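Local atomic coordinates of rhamnosidase B (Bacillus sp., PDB entry 2OKX), a protein that probably hydrolyses terminal alpha-L-rhamnose residues from glycosides, as a glycoside hydrolase of family 78 that inverts the anomeric configuration. Residues C25-F30 and F168-W173; T838-Y843 and R858-A863; I891-C896 and L925-E930. All blocks are in the same frame, centred on the assembly; numbering follows the deposited sequence. Where two conformers were deposited one is given.

The three contacts sit in three different parts of a single chain and touch nowhere. Contact 1 pins a loop to a strand of a beta sheet near the N-terminus, contact 2 joins two stretches of one long loop of the catalytic alpha barrel, and contact 3 packs a proline-rich loop on the C-terminal beta sheet. Contact 2 is the most central, about 12 Å from the centre of the chain, and a glycerol, probably from the crystallisation liquor, lies about 3 Å from the Arg858 side chain and may mark a pocket. Centre to centre, contact 1 is about 45 Å from contact 2 and contact 3 about 31 Å from it; contacts 1 and 3 are about 63 Å apart.

Contact 1 of 3, residues C25-F30 and F168-W173; sequences CFRGSF and FDDGGW
Arg27 NE meets Asp170 OD2 at 3.0 Å in the salt bridge that ties strand 22-31 to the loop ahead of strand 174-181. The oxygen lies almost in the guanidinium plane, yet the nitrogen comes to OD2 from well above the carboxylate plane, and the two flat groups stand 82° apart. One nitrogen therefore does the work, not a side-on pair. A bend in the arginine chain at chi3 (58°) turns NE toward Asp170 and carries the far end of the group on toward Phe168. There NH1 is held by the backbone oxygens of Trp163 and Leu165, while Phe168 CB lies over one guanidinium face, 3.7 Å from Arg27 NH1. A water is also modelled beside Asp170 OD2, but at 2.5 Å that distance is doubtfully short. The loop keeps its shape with a type I turn from Asp170 to Trp173, closed by Trp173 N to Asp170 O at 2.9 Å, and an Asx turn in which Asp169 OD1 accepts from Gly171 N. The turn brings the indole of Trp173 over the aliphatic part of the arginine: Arg27 CD sits above the six-membered ring, 4.1 Å from its centroid, in a CH-pi contact. Farther along the strand, Cys25 CB touches Trp173 CH2 at 3.7 Å. Arg27 thus uses its methylenes against the indole and its nitrogens for Asp170 and the loop carbonyls, so this one buried side chain fixes both the turn and the chain leading into it against the sheet of the N-terminal region.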
# COMPACT_ATOMS: atom_id res chain seq x y z
N CYS A 25 25.26 -7.31 -2.64
CA CYS A 25 26.15 -6.19 -2.34
C CYS A 25 27.10 -5.88 -3.49
O CYS A 25 27.55 -6.78 -4.19
CB CYS A 25 26.99 -6.49 -1.10
SG CYS A 25 26.06 -6.95 0.38
N PHE A 26 27.40 -4.59 -3.66
CA PHE A 26 28.33 -4.14 -4.69
C PHE A 26 29.29 -3.13 -4.08
O PHE A 26 28.89 -2.32 -3.24
CB PHE A 26 27.59 -3.50 -5.87
CG PHE A 26 26.74 -4.45 -6.65
CD1 PHE A 26 25.43 -4.72 -6.27
CD2 PHE A 26 27.26 -5.09 -7.78
CE1 PHE A 26 24.65 -5.62 -6.99
CE2 PHE A 26 26.48 -5.99 -8.51
CZ PHE A 26 25.18 -6.25 -8.11
N ARG A 27 30.55 -3.19 -4.49
CA ARG A 27 31.57 -2.27 -4.00
C ARG A 27 32.42 -1.75 -5.15
O ARG A 27 32.83 -2.51 -6.03
CB ARG A 27 32.48 -2.95 -2.97
CG ARG A 27 31.86 -3.14 -1.59
CD ARG A 27 32.79 -3.92 -0.68
NE ARG A 27 34.09 -3.27 -0.52
CZ ARG A 27 34.33 -2.27 0.32
NH1 ARG A 27 33.37 -1.81 1.11
NH2 ARG A 27 35.55 -1.74 0.37
N GLY A 28 32.66 -0.45 -5.14
CA GLY A 28 33.46 0.18 -6.18
C GLY A 28 34.27 1.29 -5.55
O GLY A 28 33.77 2.03 -4.71
N SER A 29 35.54 1.39 -5.94
CA SER A 29 36.40 2.43 -5.39
C SER A 29 37.02 3.25 -6.50
O SER A 29 37.04 2.84 -7.66
CB SER A 29 37.51 1.81 -4.54
OG SER A 29 36.98 1.14 -3.41
N PHE A 30 37.50 4.43 -6.14
CA PHE A 30 38.13 5.33 -7.09
C PHE A 30 38.89 6.41 -6.33
O PHE A 30 38.60 6.69 -5.17
CB PHE A 30 37.09 5.99 -8.00
CG PHE A 30 36.17 6.94 -7.28
CD1 PHE A 30 35.14 6.47 -6.48
CD2 PHE A 30 36.35 8.31 -7.41
CE1 PHE A 30 34.30 7.35 -5.81
CE2 PHE A 30 35.51 9.21 -6.74
CZ PHE A 30 34.48 8.72 -5.94
N PHE A 168 36.92 -1.94 4.39
CA PHE A 168 36.54 -3.35 4.29
C PHE A 168 37.37 -4.07 3.23
O PHE A 168 37.62 -3.54 2.15
CB PHE A 168 35.05 -3.48 3.96
CG PHE A 168 34.57 -4.90 3.88
CD1 PHE A 168 34.44 -5.54 2.65
CD2 PHE A 168 34.29 -5.62 5.04
CE1 PHE A 168 34.02 -6.87 2.57
CE2 PHE A 168 33.87 -6.95 4.97
CZ PHE A 168 33.74 -7.57 3.73
N ASP A 169 37.80 -5.28 3.55
CA ASP A 169 38.60 -6.08 2.63
C ASP A 169 37.71 -7.00 1.78
O ASP A 169 37.23 -8.02 2.25
CB ASP A 169 39.63 -6.90 3.40
CG ASP A 169 40.30 -7.96 2.54
OD1 ASP A 169 40.58 -7.68 1.36
OD2 ASP A 169 40.54 -9.07 3.06
N ASP A 170 37.51 -6.61 0.53
CA ASP A 170 36.68 -7.38 -0.39
C ASP A 170 37.54 -8.13 -1.41
O ASP A 170 37.07 -8.47 -2.50
CB ASP A 170 35.70 -6.46 -1.12
CG ASP A 170 36.41 -5.40 -1.94
OD1 ASP A 170 37.66 -5.36 -1.93
OD2 ASP A 170 35.71 -4.60 -2.61
N GLY A 171 38.80 -8.37 -1.06
CA GLY A 171 39.70 -9.07 -1.96
C GLY A 171 39.17 -10.42 -2.41
O GLY A 171 39.43 -10.85 -3.53
N GLY A 172 38.43 -11.10 -1.53
CA GLY A 172 37.89 -12.40 -1.86
C GLY A 172 36.56 -12.37 -2.58
O GLY A 172 35.97 -13.41 -2.86
N TRP A 173 36.08 -11.17 -2.89
CA TRP A 173 34.81 -11.01 -3.59
C TRP A 173 34.95 -11.20 -5.09
O TRP A 173 35.94 -10.78 -5.68
CB TRP A 173 34.23 -9.62 -3.32
CG TRP A 173 33.59 -9.46 -1.98
CD1 TRP A 173 33.92 -10.12 -0.83
CD2 TRP A 173 32.55 -8.55 -1.64
NE1 TRP A 173 33.14 -9.67 0.21
CE2 TRP A 173 32.29 -8.70 -0.26
CE3 TRP A 173 31.80 -7.61 -2.37
CZ2 TRP A 173 31.31 -7.96 0.41
CZ3 TRP A 173 30.83 -6.86 -1.70
CH2 TRP A 173 30.59 -7.05 -0.32
O HOH W 1 35.80 -3.02 -4.54

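Contact 2 of 3, residues T838-Y843 and R858-A863; sequences TCWEMY and RSHCHA
Glu841 OE2 is gripped twice: by Arg858 NE at 2.9 Å, on its syn lone pair and nearly straight, and by Ser859 N, also at 2.9 Å, which comes in close to the line of the C-O bond. Arg858 takes the carboxylate side-on, because its NH2 reaches Glu841 OE1 at 2.9 Å, though from above the carboxylate plane and by a more bent path. The glutamate gets there by running fully extended, with CG opposite the backbone N (chi1 178°). Its CG lies over the centre of the His862 imidazole, 3.4 Å from the centroid, and its carboxylate stacks within 15° of that ring. Beyond this pair, Arg858 NH1 makes a second salt bridge to Glu572. The backbones are stitched by Glu841 N to Ser859 O and by His862 N to Cys839 O, while Thr838 OG1 donates a short 2.6 Å bond to His860 O. The edge of His860 is turned toward the face of Trp840, and a water links His860 ND1 to Trp840 NE1; on the far side His860 NE2 holds Gln477. Met842 CE packs on Arg858 CB at 3.8 Å. In this part of the catalytic barrel, then, the direction of the Glu841 carboxylate is set by three N-H donors, two from Arg858 and one from the Ser859 backbone, with an imidazole face closing over its methylene.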
# COMPACT_ATOMS: atom_id res chain seq x y z
N THR A 838 -5.08 7.75 12.48
CA THR A 838 -5.18 7.88 11.03
C THR A 838 -6.61 7.52 10.63
O THR A 838 -7.36 6.95 11.43
CB THR A 838 -4.18 6.94 10.29
OG1 THR A 838 -4.35 5.60 10.76
CG2 THR A 838 -2.75 7.38 10.55
N CYS A 839 -6.99 7.84 9.39
CA CYS A 839 -8.34 7.57 8.90
C CYS A 839 -8.52 6.17 8.33
O CYS A 839 -7.75 5.72 7.47
CB CYS A 839 -8.72 8.60 7.85
SG CYS A 839 -8.58 10.29 8.46
N TRP A 840 -9.57 5.50 8.80
CA TRP A 840 -9.90 4.14 8.38
C TRP A 840 -10.25 4.01 6.91
O TRP A 840 -10.84 4.91 6.32
CB TRP A 840 -11.07 3.59 9.19
CG TRP A 840 -10.83 3.50 10.66
CD1 TRP A 840 -9.64 3.65 11.32
CD2 TRP A 840 -11.81 3.21 11.66
NE1 TRP A 840 -9.82 3.48 12.67
CE2 TRP A 840 -11.15 3.21 12.91
CE3 TRP A 840 -13.19 2.97 11.63
CZ2 TRP A 840 -11.81 2.97 14.11
CZ3 TRP A 840 -13.85 2.72 12.83
CH2 TRP A 840 -13.16 2.73 14.05
N GLU A 841 -9.90 2.86 6.35
CA GLU A 841 -10.19 2.56 4.96
C GLU A 841 -11.70 2.47 4.76
O GLU A 841 -12.24 2.96 3.76
CB GLU A 841 -9.55 1.22 4.59
CG GLU A 841 -9.81 0.74 3.18
CD GLU A 841 -9.26 -0.66 2.95
OE1 GLU A 841 -9.20 -1.10 1.78
OE2 GLU A 841 -8.89 -1.34 3.94
N MET A 842 -12.39 1.84 5.70
CA MET A 842 -13.83 1.66 5.61
C MET A 842 -14.50 1.86 6.96
O MET A 842 -13.82 1.97 7.99
CB MET A 842 -14.15 0.24 5.13
CG MET A 842 -13.52 -0.14 3.80
SD MET A 842 -13.64 -1.92 3.49
CE MET A 842 -12.43 -2.52 4.68
N TYR A 843 -15.83 1.91 6.94
CA TYR A 843 -16.61 2.07 8.15
C TYR A 843 -16.94 0.69 8.71
O TYR A 843 -16.93 -0.30 7.98
CB TYR A 843 -17.91 2.82 7.86
CG TYR A 843 -17.71 4.29 7.57
CD1 TYR A 843 -18.33 4.89 6.47
CD2 TYR A 843 -16.91 5.07 8.40
CE1 TYR A 843 -18.15 6.25 6.21
CE2 TYR A 843 -16.73 6.43 8.15
CZ TYR A 843 -17.35 7.01 7.05
OH TYR A 843 -17.17 8.35 6.79
N ARG A 858 -10.28 -2.90 7.44
CA ARG A 858 -9.10 -3.70 7.12
C ARG A 858 -7.90 -2.80 7.44
O ARG A 858 -7.24 -2.97 8.47
CB ARG A 858 -9.06 -4.08 5.64
CG ARG A 858 -7.79 -4.85 5.26
CD ARG A 858 -7.60 -5.01 3.76
NE ARG A 858 -7.46 -3.73 3.06
CZ ARG A 858 -6.64 -3.53 2.03
NH1 ARG A 858 -5.87 -4.52 1.59
NH2 ARG A 858 -6.60 -2.35 1.43
N SER A 859 -7.65 -1.84 6.56
CA SER A 859 -6.57 -0.88 6.75
C SER A 859 -7.06 0.26 7.64
O SER A 859 -8.17 0.77 7.46
CB SER A 859 -6.14 -0.31 5.40
OG SER A 859 -5.40 0.88 5.57
N HIS A 860 -6.24 0.65 8.61
CA HIS A 860 -6.60 1.73 9.52
C HIS A 860 -6.02 3.06 9.07
O HIS A 860 -6.20 4.08 9.74
CB HIS A 860 -6.11 1.41 10.94
CG HIS A 860 -6.90 0.34 11.62
ND1 HIS A 860 -7.71 0.59 12.70
CD2 HIS A 860 -7.04 -0.98 11.33
CE1 HIS A 860 -8.32 -0.53 13.06
NE2 HIS A 860 -7.93 -1.50 12.24
N CYS A 861 -5.34 3.06 7.93
CA CYS A 861 -4.72 4.28 7.42
C CYS A 861 -4.83 4.35 5.89
O CYS A 861 -3.97 3.84 5.18
CB CYS A 861 -3.24 4.33 7.84
SG CYS A 861 -2.33 5.83 7.37
N HIS A 862 -5.90 4.98 5.41
CA HIS A 862 -6.16 5.14 3.97
C HIS A 862 -6.42 6.61 3.72
O HIS A 862 -7.46 7.14 4.11
CB HIS A 862 -7.39 4.33 3.55
CG HIS A 862 -7.08 3.06 2.81
ND1 HIS A 862 -7.48 2.83 1.51
CD2 HIS A 862 -6.40 1.95 3.20
CE1 HIS A 862 -7.07 1.64 1.13
NE2 HIS A 862 -6.41 1.08 2.13
N ALA A 863 -5.48 7.29 3.06
CA ALA A 863 -5.63 8.72 2.80
C ALA A 863 -6.83 9.05 1.93
O ALA A 863 -7.22 10.21 1.84
CB ALA A 863 -4.35 9.29 2.19
O HOH W 2 -7.28 2.92 14.15

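Contact 3 of 3, residues I891-C896 and L925-E930; sequences IAPQPC and LKLRIE
Side-chain torsions bring Ile929 CD1 to the branch of Ile891: in Ile929, CG1 stands beside the backbone N and chi2 of 165° stretches the chain so that CD1 reaches across, while in Ile891 chi1 of -56° places CG2 opposite the backbone N and on the side facing the strand. Both belong to the C-terminal beta domain of the enzyme, where the end of strand 888-891 and the loop after it lie across one face of the sheet that contains strand 924-932. The two segments run in roughly opposite directions, 145° apart, and no hydrogen bond joins them, so the contact is purely hydrophobic. Ile891, at the end of its strand, and Pro893 and Pro895 in the loop that follows point their side chains toward strand 924-932, while Ala892 and Gln894 between them point away. Leu925, Leu927 and Ile929 answer them. Leu927 sits between Ile891 and Pro893, with CD2 toward Ile891 CG2 and CD1 toward Pro893 CG, each at 4.4 Å. Pro895 CG nears Leu925 CD1 at 4.3 Å, so the side chains approach less closely at the prolines than at the isoleucine pair. Trp917, on the neighbouring strand 912-921, packs against both prolines, and Leu927 leans on Val949 of strand 946-954, so the row spans several strands. The loop itself is held by backbone bonds of Ala892 to Gly878 and of Gln894 to Ile876, with Cys896 against helix 817-833. At the close end, Ile929 CD1 nestles against the branch of Ile891, 3.8 Å from Ile891 CG2 and 3.9 Å from Ile891 CG1.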
# COMPACT_ATOMS: atom_id res chain seq x y z
N ILE A 891 -13.02 33.98 -0.39
CA ILE A 891 -13.10 33.74 1.05
C ILE A 891 -14.58 33.84 1.43
O ILE A 891 -15.17 34.93 1.39
CB ILE A 891 -12.29 34.78 1.85
CG1 ILE A 891 -10.83 34.79 1.38
CG2 ILE A 891 -12.37 34.47 3.34
CD1 ILE A 891 -10.11 33.47 1.52
N ALA A 892 -15.17 32.71 1.78
CA ALA A 892 -16.59 32.67 2.15
C ALA A 892 -16.80 31.68 3.29
O ALA A 892 -17.17 30.53 3.06
CB ALA A 892 -17.43 32.26 0.94
N PRO A 893 -16.57 32.12 4.53
CA PRO A 893 -16.73 31.27 5.71
C PRO A 893 -18.15 30.75 5.90
O PRO A 893 -19.12 31.40 5.50
CB PRO A 893 -16.31 32.19 6.86
CG PRO A 893 -15.38 33.18 6.22
CD PRO A 893 -16.10 33.47 4.92
N GLN A 894 -18.25 29.56 6.50
CA GLN A 894 -19.52 28.93 6.82
C GLN A 894 -19.30 28.38 8.23
O GLN A 894 -19.05 27.18 8.41
CB GLN A 894 -19.86 27.79 5.84
CG GLN A 894 -20.18 28.26 4.43
CD GLN A 894 -21.36 29.23 4.38
OE1 GLN A 894 -21.57 29.91 3.37
NE2 GLN A 894 -22.13 29.30 5.46
N PRO A 895 -19.36 29.25 9.25
CA PRO A 895 -19.15 28.90 10.65
C PRO A 895 -20.07 27.81 11.21
O PRO A 895 -19.69 27.10 12.15
CB PRO A 895 -19.35 30.23 11.38
CG PRO A 895 -18.93 31.24 10.35
CD PRO A 895 -19.58 30.71 9.11
N CYS A 896 -21.27 27.69 10.65
CA CYS A 896 -22.22 26.70 11.14
C CYS A 896 -22.39 26.96 12.63
O CYS A 896 -22.76 28.07 13.03
CB CYS A 896 -21.70 25.28 10.90
SG CYS A 896 -21.45 24.91 9.16
N LEU A 925 -19.19 38.88 12.97
CA LEU A 925 -17.88 38.25 12.89
C LEU A 925 -16.73 39.24 12.79
O LEU A 925 -16.90 40.38 12.36
CB LEU A 925 -17.78 37.35 11.66
CG LEU A 925 -18.31 35.93 11.56
CD1 LEU A 925 -18.12 35.44 10.13
CD2 LEU A 925 -17.57 35.02 12.53
N LYS A 926 -15.55 38.77 13.18
CA LYS A 926 -14.32 39.52 13.05
C LYS A 926 -13.56 38.54 12.13
O LYS A 926 -13.48 37.35 12.44
CB LYS A 926 -13.60 39.64 14.38
CG LYS A 926 -12.44 40.61 14.35
CD LYS A 926 -11.32 40.19 15.29
CE LYS A 926 -11.81 39.96 16.71
NZ LYS A 926 -10.70 39.51 17.60
N LEU A 927 -13.03 39.03 11.02
CA LEU A 927 -12.33 38.18 10.07
C LEU A 927 -11.03 38.80 9.59
O LEU A 927 -11.00 39.98 9.24
CB LEU A 927 -13.25 37.91 8.86
CG LEU A 927 -12.66 37.30 7.58
CD1 LEU A 927 -12.26 35.85 7.85
CD2 LEU A 927 -13.68 37.36 6.45
N ARG A 928 -9.96 38.01 9.58
CA ARG A 928 -8.65 38.47 9.12
C ARG A 928 -8.20 37.56 7.97
O ARG A 928 -8.34 36.33 8.04
CB ARG A 928 -7.63 38.39 10.27
CG ARG A 928 -6.23 38.86 9.91
CD ARG A 928 -5.23 38.47 11.00
NE ARG A 928 -3.87 38.93 10.73
CZ ARG A 928 -3.45 40.18 10.91
NH1 ARG A 928 -4.28 41.11 11.37
NH2 ARG A 928 -2.19 40.50 10.64
N ILE A 929 -7.68 38.18 6.92
CA ILE A 929 -7.20 37.46 5.75
C ILE A 929 -5.81 37.99 5.41
O ILE A 929 -5.60 39.20 5.34
CB ILE A 929 -8.12 37.73 4.53
CG1 ILE A 929 -9.54 37.24 4.83
CG2 ILE A 929 -7.57 37.03 3.29
CD1 ILE A 929 -10.58 37.77 3.86
N GLU A 930 -4.87 37.08 5.19
CA GLU A 930 -3.52 37.48 4.83
C GLU A 930 -3.11 36.69 3.60
O GLU A 930 -3.25 35.47 3.56
CB GLU A 930 -2.55 37.21 5.99
CG GLU A 930 -1.20 37.89 5.83
CD GLU A 930 -0.44 37.99 7.14
OE1 GLU A 930 0.60 38.69 7.17
OE2 GLU A 930 -0.87 37.36 8.14